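PDB 2RIH: conserved protein with 2 CBS domains, which binds AMP through a pair of CBS domains and probably acts as an adenine-nucleotide sensor in a hyperthermophilic archaeon. Local coordinates for residues R6-L18 with E112-F124. Numbering follows the deposited sequence.
With SO4 (sulfate ion), chain D.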
ATOM      1  N   ARG A   6      -6.955  20.243  -6.301  1.00 25.68           N
ATOM      2  CA  ARG A   6      -8.037  19.588  -5.554  1.00 27.38           C
ATOM      3  C   ARG A   6      -7.960  18.076  -5.698  1.00 25.74           C
ATOM      4  O   ARG A   6      -7.458  17.570  -6.703  1.00 23.10           O
ATOM      5  CB  ARG A   6      -9.400  20.042  -6.084  1.00 31.67           C
ATOM      6  CG  ARG A   6     -10.043  21.147  -5.312  1.00 37.54           C
ATOM      7  CD  ARG A   6      -9.387  22.473  -5.527  1.00 41.48           C
ATOM      8  NE  ARG A   6      -9.890  23.446  -4.564  1.00 44.81           N
ATOM      9  CZ  ARG A   6      -9.428  24.685  -4.429  1.00 46.24           C
ATOM     10  NH1 ARG A   6      -8.452  25.136  -5.212  1.00 47.74           N
ATOM     11  NH2 ARG A   6      -9.957  25.479  -3.507  1.00 46.91           N
ATOM     12  N   THR A   7      -8.500  17.360  -4.713  1.00 24.26           N
ATOM     13  CA  THR A   7      -8.476  15.891  -4.705  1.00 25.82           C
ATOM     14  C   THR A   7      -9.142  15.286  -5.948  1.00 25.74           C
ATOM     15  O   THR A   7      -8.647  14.311  -6.505  1.00 24.94           O
ATOM     16  CB  THR A   7      -9.132  15.302  -3.416  1.00 26.01           C
ATOM     17  OG1 THR A   7     -10.495  15.725  -3.321  1.00 27.15           O
ATOM     18  CG2 THR A   7      -8.385  15.746  -2.173  1.00 24.27           C
ATOM     19  N   SER A   8     -10.242  15.896  -6.386  1.00 25.72           N
ATOM     20  CA  SER A   8     -10.972  15.472  -7.582  1.00 25.35           C
ATOM     21  C   SER A   8     -10.107  15.435  -8.849  1.00 24.57           C
ATOM     22  O   SER A   8     -10.333  14.618  -9.734  1.00 22.90           O
ATOM     23  CB  SER A   8     -12.162  16.404  -7.821  1.00 27.21           C
ATOM     24  OG  SER A   8     -11.725  17.736  -8.057  1.00 27.81           O
ATOM     25  N   GLU A   9      -9.115  16.320  -8.921  1.00 25.42           N
ATOM     26  CA  GLU A   9      -8.224  16.413 -10.073  1.00 23.29           C
ATOM     27  C   GLU A   9      -7.296  15.206 -10.234  1.00 21.59           C
ATOM     28  O   GLU A   9      -6.720  15.005 -11.307  1.00 20.44           O
ATOM     29  CB  GLU A   9      -7.375  17.684  -9.980  1.00 23.66           C
ATOM     30  CG  GLU A   9      -8.176  18.969  -9.955  1.00 24.83           C
ATOM     31  CD  GLU A   9      -7.309  20.200  -9.848  1.00 25.90           C
ATOM     32  OE1 GLU A   9      -6.333  20.312 -10.625  1.00 30.17           O
ATOM     33  OE2 GLU A   9      -7.608  21.063  -8.994  1.00 24.44           O
ATOM     34  N   LEU A  10      -7.131  14.427  -9.168  1.00 21.88           N
ATOM     35  CA  LEU A  10      -6.222  13.280  -9.169  1.00 22.84           C
ATOM     36  C   LEU A  10      -6.941  11.932  -9.161  1.00 22.45           C
ATOM     37  O   LEU A  10      -6.302  10.897  -9.015  1.00 22.63           O
ATOM     38  CB  LEU A  10      -5.289  13.351  -7.960  1.00 22.27           C
ATOM     39  CG  LEU A  10      -4.553  14.677  -7.748  1.00 23.65           C
ATOM     40  CD1 LEU A  10      -3.648  14.578  -6.530  1.00 21.90           C
ATOM     41  CD2 LEU A  10      -3.755  15.103  -9.000  1.00 23.55           C
ATOM     42  N   LEU A  11      -8.262  11.938  -9.310  1.00 23.56           N
ATOM     43  CA  LEU A  11      -9.024  10.697  -9.325  1.00 25.19           C
ATOM     44  C   LEU A  11      -8.875  10.035 -10.695  1.00 25.75           C
ATOM     45  O   LEU A  11      -9.002  10.684 -11.723  1.00 27.06           O
ATOM     46  CB  LEU A  11     -10.492  10.961  -8.987  1.00 25.84           C
ATOM     47  CG  LEU A  11     -10.756  11.458  -7.553  1.00 24.45           C
ATOM     48  CD1 LEU A  11     -12.215  11.850  -7.378  1.00 24.28           C
ATOM     49  CD2 LEU A  11     -10.361  10.406  -6.526  1.00 24.72           C
ATOM     50  N   LYS A  12      -8.611   8.736 -10.703  1.00 27.60           N
ATOM     51  CA  LYS A  12      -8.275   8.047 -11.943  1.00 27.83           C
ATOM     52  C   LYS A  12      -9.420   7.203 -12.519  1.00 29.76           C
ATOM     53  O   LYS A  12      -9.800   7.403 -13.670  1.00 33.11           O
ATOM     54  CB  LYS A  12      -6.966   7.275 -11.754  1.00 26.73           C
ATOM     55  CG  LYS A  12      -5.773   8.241 -11.797  1.00 26.90           C
ATOM     56  CD  LYS A  12      -4.496   7.709 -11.216  1.00 27.54           C
ATOM     57  CE  LYS A  12      -3.418   8.810 -11.190  1.00 27.25           C
ATOM     58  NZ  LYS A  12      -3.699   9.945 -10.225  1.00 24.76           N
ATOM     59  N   ARG A  13      -9.974   6.296 -11.718  1.00 30.42           N
ATOM     60  CA  ARG A  13     -11.064   5.414 -12.142  1.00 28.70           C
ATOM     61  C   ARG A  13     -12.202   5.430 -11.123  1.00 28.29           C
ATOM     62  O   ARG A  13     -12.035   5.939 -10.013  1.00 29.74           O
ATOM     63  CB  ARG A  13     -10.546   3.983 -12.302  1.00 30.09           C
ATOM     64  CG  ARG A  13      -9.466   3.807 -13.363  1.00 31.29           C
ATOM     65  CD  ARG A  13     -10.013   4.063 -14.769  1.00 30.78           C
ATOM     66  NE  ARG A  13      -8.988   3.870 -15.788  1.00 30.37           N
ATOM     67  CZ  ARG A  13      -8.064   4.772 -16.130  1.00 30.31           C
ATOM     68  NH1 ARG A  13      -7.185   4.473 -17.071  1.00 30.43           N
ATOM     69  NH2 ARG A  13      -8.012   5.969 -15.557  1.00 30.31           N
ATOM     70  N   PRO A  14     -13.381   4.886 -11.492  1.00 27.75           N
ATOM     71  CA  PRO A  14     -14.397   4.801 -10.449  1.00 26.26           C
ATOM     72  C   PRO A  14     -13.912   3.953  -9.268  1.00 26.14           C
ATOM     73  O   PRO A  14     -13.142   3.002  -9.456  1.00 25.54           O
ATOM     74  CB  PRO A  14     -15.593   4.151 -11.159  1.00 26.55           C
ATOM     75  CG  PRO A  14     -15.362   4.416 -12.612  1.00 26.65           C
ATOM     76  CD  PRO A  14     -13.874   4.371 -12.783  1.00 26.60           C
ATOM     77  N   PRO A  15     -14.338   4.308  -8.050  1.00 25.50           N
ATOM     78  CA  PRO A  15     -13.875   3.571  -6.892  1.00 25.60           C
ATOM     79  C   PRO A  15     -14.447   2.163  -6.866  1.00 24.57           C
ATOM     80  O   PRO A  15     -15.505   1.907  -7.447  1.00 24.51           O
ATOM     81  CB  PRO A  15     -14.407   4.396  -5.716  1.00 25.17           C
ATOM     82  CG  PRO A  15     -15.581   5.082  -6.247  1.00 25.51           C
ATOM     83  CD  PRO A  15     -15.271   5.382  -7.680  1.00 24.47           C
ATOM     84  N   VAL A  16     -13.723   1.259  -6.217  1.00 24.79           N
ATOM     85  CA  VAL A  16     -14.223  -0.073  -5.960  1.00 24.77           C
ATOM     86  C   VAL A  16     -15.176   0.013  -4.768  1.00 26.22           C
ATOM     87  O   VAL A  16     -14.773   0.370  -3.654  1.00 24.31           O
ATOM     88  CB  VAL A  16     -13.084  -1.067  -5.644  1.00 23.19           C
ATOM     89  CG1 VAL A  16     -13.648  -2.392  -5.164  1.00 21.99           C
ATOM     90  CG2 VAL A  16     -12.219  -1.271  -6.863  1.00 23.04           C
ATOM     91  N   SER A  17     -16.449  -0.264  -5.010  1.00 24.86           N
ATOM     92  CA  SER A  17     -17.412  -0.312  -3.927  1.00 25.78           C
ATOM     93  C   SER A  17     -18.225  -1.591  -4.010  1.00 24.74           C
ATOM     94  O   SER A  17     -18.506  -2.087  -5.093  1.00 24.93           O
ATOM     95  CB  SER A  17     -18.328   0.917  -3.930  1.00 25.25           C
ATOM     96  OG  SER A  17     -19.152   0.943  -5.077  1.00 26.76           O
ATOM     97  N   LEU A  18     -18.572  -2.118  -2.842  1.00 24.07           N
ATOM     98  CA  LEU A  18     -19.388  -3.306  -2.727  1.00 24.83           C
ATOM     99  C   LEU A  18     -20.420  -3.041  -1.633  1.00 25.02           C
ATOM    100  O   LEU A  18     -20.185  -2.215  -0.749  1.00 20.85           O
ATOM    101  CB  LEU A  18     -18.531  -4.526  -2.367  1.00 25.41           C
ATOM    102  CG  LEU A  18     -17.479  -5.008  -3.374  1.00 25.75           C
ATOM    103  CD1 LEU A  18     -16.143  -4.261  -3.207  1.00 25.47           C
ATOM    104  CD2 LEU A  18     -17.267  -6.497  -3.226  1.00 25.93           C
ATOM    105  N   GLU A 112     -21.763  11.735  -0.786  1.00 26.73           N
ATOM    106  CA  GLU A 112     -21.757  10.635  -1.742  1.00 26.50           C
ATOM    107  C   GLU A 112     -20.327  10.312  -2.147  1.00 25.03           C
ATOM    108  O   GLU A 112     -19.474  11.199  -2.210  1.00 21.56           O
ATOM    109  CB  GLU A 112     -22.593  10.992  -2.972  1.00 26.89           C
ATOM    110  CG  GLU A 112     -24.049  11.293  -2.638  1.00 28.84           C
ATOM    111  CD  GLU A 112     -24.803  11.973  -3.764  1.00 29.37           C
ATOM    112  OE1 GLU A 112     -24.167  12.581  -4.652  1.00 30.79           O
ATOM    113  OE2 GLU A 112     -26.045  11.906  -3.748  1.00 31.89           O
ATOM    114  N   LEU A 113     -20.081   9.032  -2.407  1.00 24.65           N
ATOM    115  CA  LEU A 113     -18.776   8.556  -2.851  1.00 24.92           C
ATOM    116  C   LEU A 113     -18.436   9.093  -4.238  1.00 24.32           C
ATOM    117  O   LEU A 113     -19.208   8.936  -5.174  1.00 24.68           O
ATOM    118  CB  LEU A 113     -18.775   7.030  -2.876  1.00 25.55           C
ATOM    119  CG  LEU A 113     -17.522   6.303  -3.362  1.00 25.54           C
ATOM    120  CD1 LEU A 113     -16.325   6.564  -2.454  1.00 24.18           C
ATOM    121  CD2 LEU A 113     -17.834   4.825  -3.439  1.00 25.51           C
ATOM    122  N   VAL A 114     -17.277   9.736  -4.347  1.00 23.41           N
ATOM    123  CA  VAL A 114     -16.765  10.239  -5.612  1.00 22.68           C
ATOM    124  C   VAL A 114     -15.615   9.344  -6.086  1.00 22.23           C
ATOM    125  O   VAL A 114     -15.527   8.968  -7.252  1.00 24.42           O
ATOM    126  CB  VAL A 114     -16.245  11.687  -5.446  1.00 23.44           C
ATOM    127  CG1 VAL A 114     -15.779  12.248  -6.793  1.00 25.46           C
ATOM    128  CG2 VAL A 114     -17.328  12.573  -4.844  1.00 23.94           C
ATOM    129  N   GLY A 115     -14.723   9.016  -5.168  1.00 21.55           N
ATOM    130  CA  GLY A 115     -13.589   8.194  -5.498  1.00 21.89           C
ATOM    131  C   GLY A 115     -12.789   7.839  -4.276  1.00 23.29           C
ATOM    132  O   GLY A 115     -13.216   8.082  -3.128  1.00 20.80           O
ATOM    133  N   VAL A 116     -11.635   7.241  -4.549  1.00 22.12           N
ATOM    134  CA  VAL A 116     -10.654   6.898  -3.544  1.00 23.36           C
ATOM    135  C   VAL A 116      -9.305   7.427  -4.032  1.00 24.24           C
ATOM    136  O   VAL A 116      -8.883   7.163  -5.164  1.00 24.18           O
ATOM    137  CB  VAL A 116     -10.584   5.369  -3.323  1.00 23.23           C
ATOM    138  CG1 VAL A 116      -9.391   5.000  -2.403  1.00 23.82           C
ATOM    139  CG2 VAL A 116     -11.903   4.853  -2.758  1.00 21.01           C
ATOM    140  N   LEU A 117      -8.651   8.187  -3.170  1.00 23.41           N
ATOM    141  CA  LEU A 117      -7.352   8.760  -3.452  1.00 25.14           C
ATOM    142  C   LEU A 117      -6.294   7.931  -2.723  1.00 26.11           C
ATOM    143  O   LEU A 117      -6.452   7.597  -1.550  1.00 25.75           O
ATOM    144  CB  LEU A 117      -7.331  10.211  -2.969  1.00 25.43           C
ATOM    145  CG  LEU A 117      -6.173  11.114  -3.383  1.00 27.13           C
ATOM    146  CD1 LEU A 117      -6.279  11.481  -4.866  1.00 25.45           C
ATOM    147  CD2 LEU A 117      -6.152  12.375  -2.514  1.00 26.50           C
ATOM    148  N   SER A 118      -5.225   7.599  -3.438  1.00 25.28           N
ATOM    149  CA  SER A 118      -4.129   6.838  -2.897  1.00 25.80           C
ATOM    150  C   SER A 118      -2.914   7.729  -2.642  1.00 26.11           C
ATOM    151  O   SER A 118      -2.786   8.806  -3.213  1.00 20.80           O
ATOM    152  CB  SER A 118      -3.733   5.748  -3.891  1.00 27.02           C
ATOM    153  OG  SER A 118      -2.537   5.138  -3.492  1.00 28.37           O
ATOM    154  N   ILE A 119      -2.017   7.239  -1.794  1.00 26.01           N
ATOM    155  CA  ILE A 119      -0.720   7.858  -1.585  1.00 27.63           C
ATOM    156  C   ILE A 119       0.101   7.892  -2.906  1.00 27.19           C
ATOM    157  O   ILE A 119       0.899   8.804  -3.134  1.00 24.49           O
ATOM    158  CB  ILE A 119       0.035   7.132  -0.445  1.00 27.99           C
ATOM    159  CG1 ILE A 119       1.200   7.978   0.059  1.00 28.00           C
ATOM    160  CG2 ILE A 119       0.512   5.735  -0.888  1.00 28.45           C
ATOM    161  CD1 ILE A 119       1.696   7.529   1.419  1.00 29.43           C
ATOM    162  N   ARG A 120      -0.130   6.920  -3.784  1.00 26.50           N
ATOM    163  CA  ARG A 120       0.452   6.927  -5.144  1.00 28.57           C
ATOM    164  C   ARG A 120       0.085   8.163  -5.942  1.00 28.24           C
ATOM    165  O   ARG A 120       0.901   8.671  -6.721  1.00 29.29           O
ATOM    166  CB  ARG A 120      -0.079   5.760  -5.960  1.00 30.41           C
ATOM    167  CG  ARG A 120       0.680   4.493  -5.890  1.00 32.45           C
ATOM    168  CD  ARG A 120      -0.171   3.408  -6.543  1.00 34.09           C
ATOM    169  NE  ARG A 120       0.661   2.454  -7.233  1.00 36.99           N
ATOM    170  CZ  ARG A 120       0.799   1.171  -6.942  1.00 35.19           C
ATOM    171  NH1 ARG A 120       0.132   0.578  -5.960  1.00 35.27           N
ATOM    172  NH2 ARG A 120       1.626   0.478  -7.689  1.00 38.32           N
ATOM    173  N   ASP A 121      -1.162   8.605  -5.790  1.00 26.92           N
ATOM    174  CA  ASP A 121      -1.685   9.753  -6.538  1.00 27.07           C
ATOM    175  C   ASP A 121      -1.052  11.073  -6.107  1.00 28.26           C
ATOM    176  O   ASP A 121      -0.940  12.014  -6.906  1.00 28.18           O
ATOM    177  CB  ASP A 121      -3.204   9.849  -6.366  1.00 27.30           C
ATOM    178  CG  ASP A 121      -3.936   8.620  -6.880  1.00 29.28           C
ATOM    179  OD1 ASP A 121      -3.734   8.250  -8.063  1.00 29.56           O
ATOM    180  OD2 ASP A 121      -4.741   8.036  -6.107  1.00 29.20           O
ATOM    181  N   LEU A 122      -0.641  11.140  -4.844  1.00 27.75           N
ATOM    182  CA  LEU A 122      -0.143  12.375  -4.258  1.00 26.45           C
ATOM    183  C   LEU A 122       1.370  12.521  -4.292  1.00 27.41           C
ATOM    184  O   LEU A 122       1.890  13.639  -4.287  1.00 29.06           O
ATOM    185  CB  LEU A 122      -0.571  12.449  -2.790  1.00 25.59           C
ATOM    186  CG  LEU A 122      -2.056  12.520  -2.470  1.00 25.64           C
ATOM    187  CD1 LEU A 122      -2.258  12.471  -0.970  1.00 23.95           C
ATOM    188  CD2 LEU A 122      -2.668  13.777  -3.068  1.00 26.96           C
ATOM    189  N   CYS A 123       2.078  11.398  -4.305  1.00 27.00           N
ATOM    190  CA  CYS A 123       3.485  11.411  -3.925  1.00 28.09           C
ATOM    191  C   CYS A 123       4.502  11.247  -5.048  1.00 29.07           C
ATOM    192  O   CYS A 123       5.702  11.232  -4.779  1.00 28.08           O
ATOM    193  CB  CYS A 123       3.699  10.355  -2.849  1.00 26.87           C
ATOM    194  SG  CYS A 123       2.697  10.692  -1.408  1.00 27.60           S
ATOM    195  N   PHE A 124       4.034  11.155  -6.292  1.00 31.80           N
ATOM    196  CA  PHE A 124       4.939  10.996  -7.438  1.00 32.68           C
ATOM    197  C   PHE A 124       5.236  12.304  -8.200  1.00 34.03           C
ATOM    198  O   PHE A 124       6.403  12.631  -8.445  1.00 36.19           O
ATOM    199  CB  PHE A 124       4.395   9.933  -8.400  1.00 33.64           C
ATOM    200  CG  PHE A 124       4.476   8.507  -7.879  1.00 33.19           C
ATOM    201  CD1 PHE A 124       5.380   8.134  -6.885  1.00 34.20           C
ATOM    202  CD2 PHE A 124       3.679   7.521  -8.445  1.00 33.84           C
ATOM    203  CE1 PHE A 124       5.448   6.813  -6.436  1.00 34.02           C
ATOM    204  CE2 PHE A 124       3.750   6.193  -8.012  1.00 34.84           C
ATOM    205  CZ  PHE A 124       4.635   5.845  -7.000  1.00 34.94           C
TER
HETATM  206  S   SO4 D 140      -3.246   1.842  -4.854  1.00 28.55           S
HETATM  207  O1  SO4 D 140      -2.262   2.454  -3.979  1.00 27.97           O
HETATM  208  O2  SO4 D 140      -3.639   2.796  -5.882  1.00 33.64           O
HETATM  209  O3  SO4 D 140      -2.671   0.689  -5.513  1.00 29.03           O
HETATM  210  O4  SO4 D 140      -4.406   1.435  -4.088  1.00 28.79           O
HETATM  211  O   HOH W   1      -6.964   8.260  -7.777  1.00 28.56           O
HETATM  212  O   HOH W   2      -1.811  11.893  -9.660  1.00 19.96           O
HETATM  213  O   HOH W   3      -8.981   7.003  -8.424  1.00 25.00           O
HETATM  214  O   HOH W   4     -11.364   6.190  -7.272  1.00 24.54           O
HETATM  215  O   HOH W   5     -13.500   8.434  -9.161  1.00 34.74           O
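Lys12 and Asp121 form a salt bridge, with NZ 2.7 Å from OD1. The two side chains run past each other in opposite directions. The lysine chain is extended as far as CE and bends at its last torsion (chi4 68°). That bend brings NZ to OD1 from above the carboxylate plane, 37° out of it. The ammonium also donates to Leu10 O, and water 2 links it to Asp121 O. The other carboxylate oxygen, OD2, accepts from Ser118 N at 2.7 Å on its anti side. Ser118 OG in turn accepts from Arg120 N. These two bonds make a capping box at the start of helix 119-123. Lys12 thus meets a carboxylate whose other oxygen is already held by Ser118 N.

Leu10, Leu11 and Pro15 make most of the apolar contact. Leu10 sets CB on Leu117 CD1 and crosses Leu122 at about a right angle, with Leu10 CD1 3.7 Å from Leu122 CD2. Leu11 splits its branches: CD1 meets Val114 CG1 at 3.6 Å, while CD2 lies 4.0 Å from Gly115 CA. Gly115 and Val114 form a classic beta bulge opposite Val106. Pro15 lays its ring along Leu113, CG to CD2 3.6 Å, and its CB touches Val116 CG2. The backbones are joined here by water: water 3 bridges Lys12 N to Val116 O, and water 4 bridges Arg13 O to Val116 N.

Ser118 OG donates to O1 of a sulfate, probably from the crystallisation liquor, at 2.7 Å; Arg120 NH1 reaches O3 weakly. Val16, Ser118, Arg120 and Asp121 belong to an AMP site seen in this protein, though this chain holds no AMP. Residues 7-15 pack on the second CBS domain before the chain enters strand 16-19 of the first: the paired domains of a Bateman module, beside one of its two AMP sites.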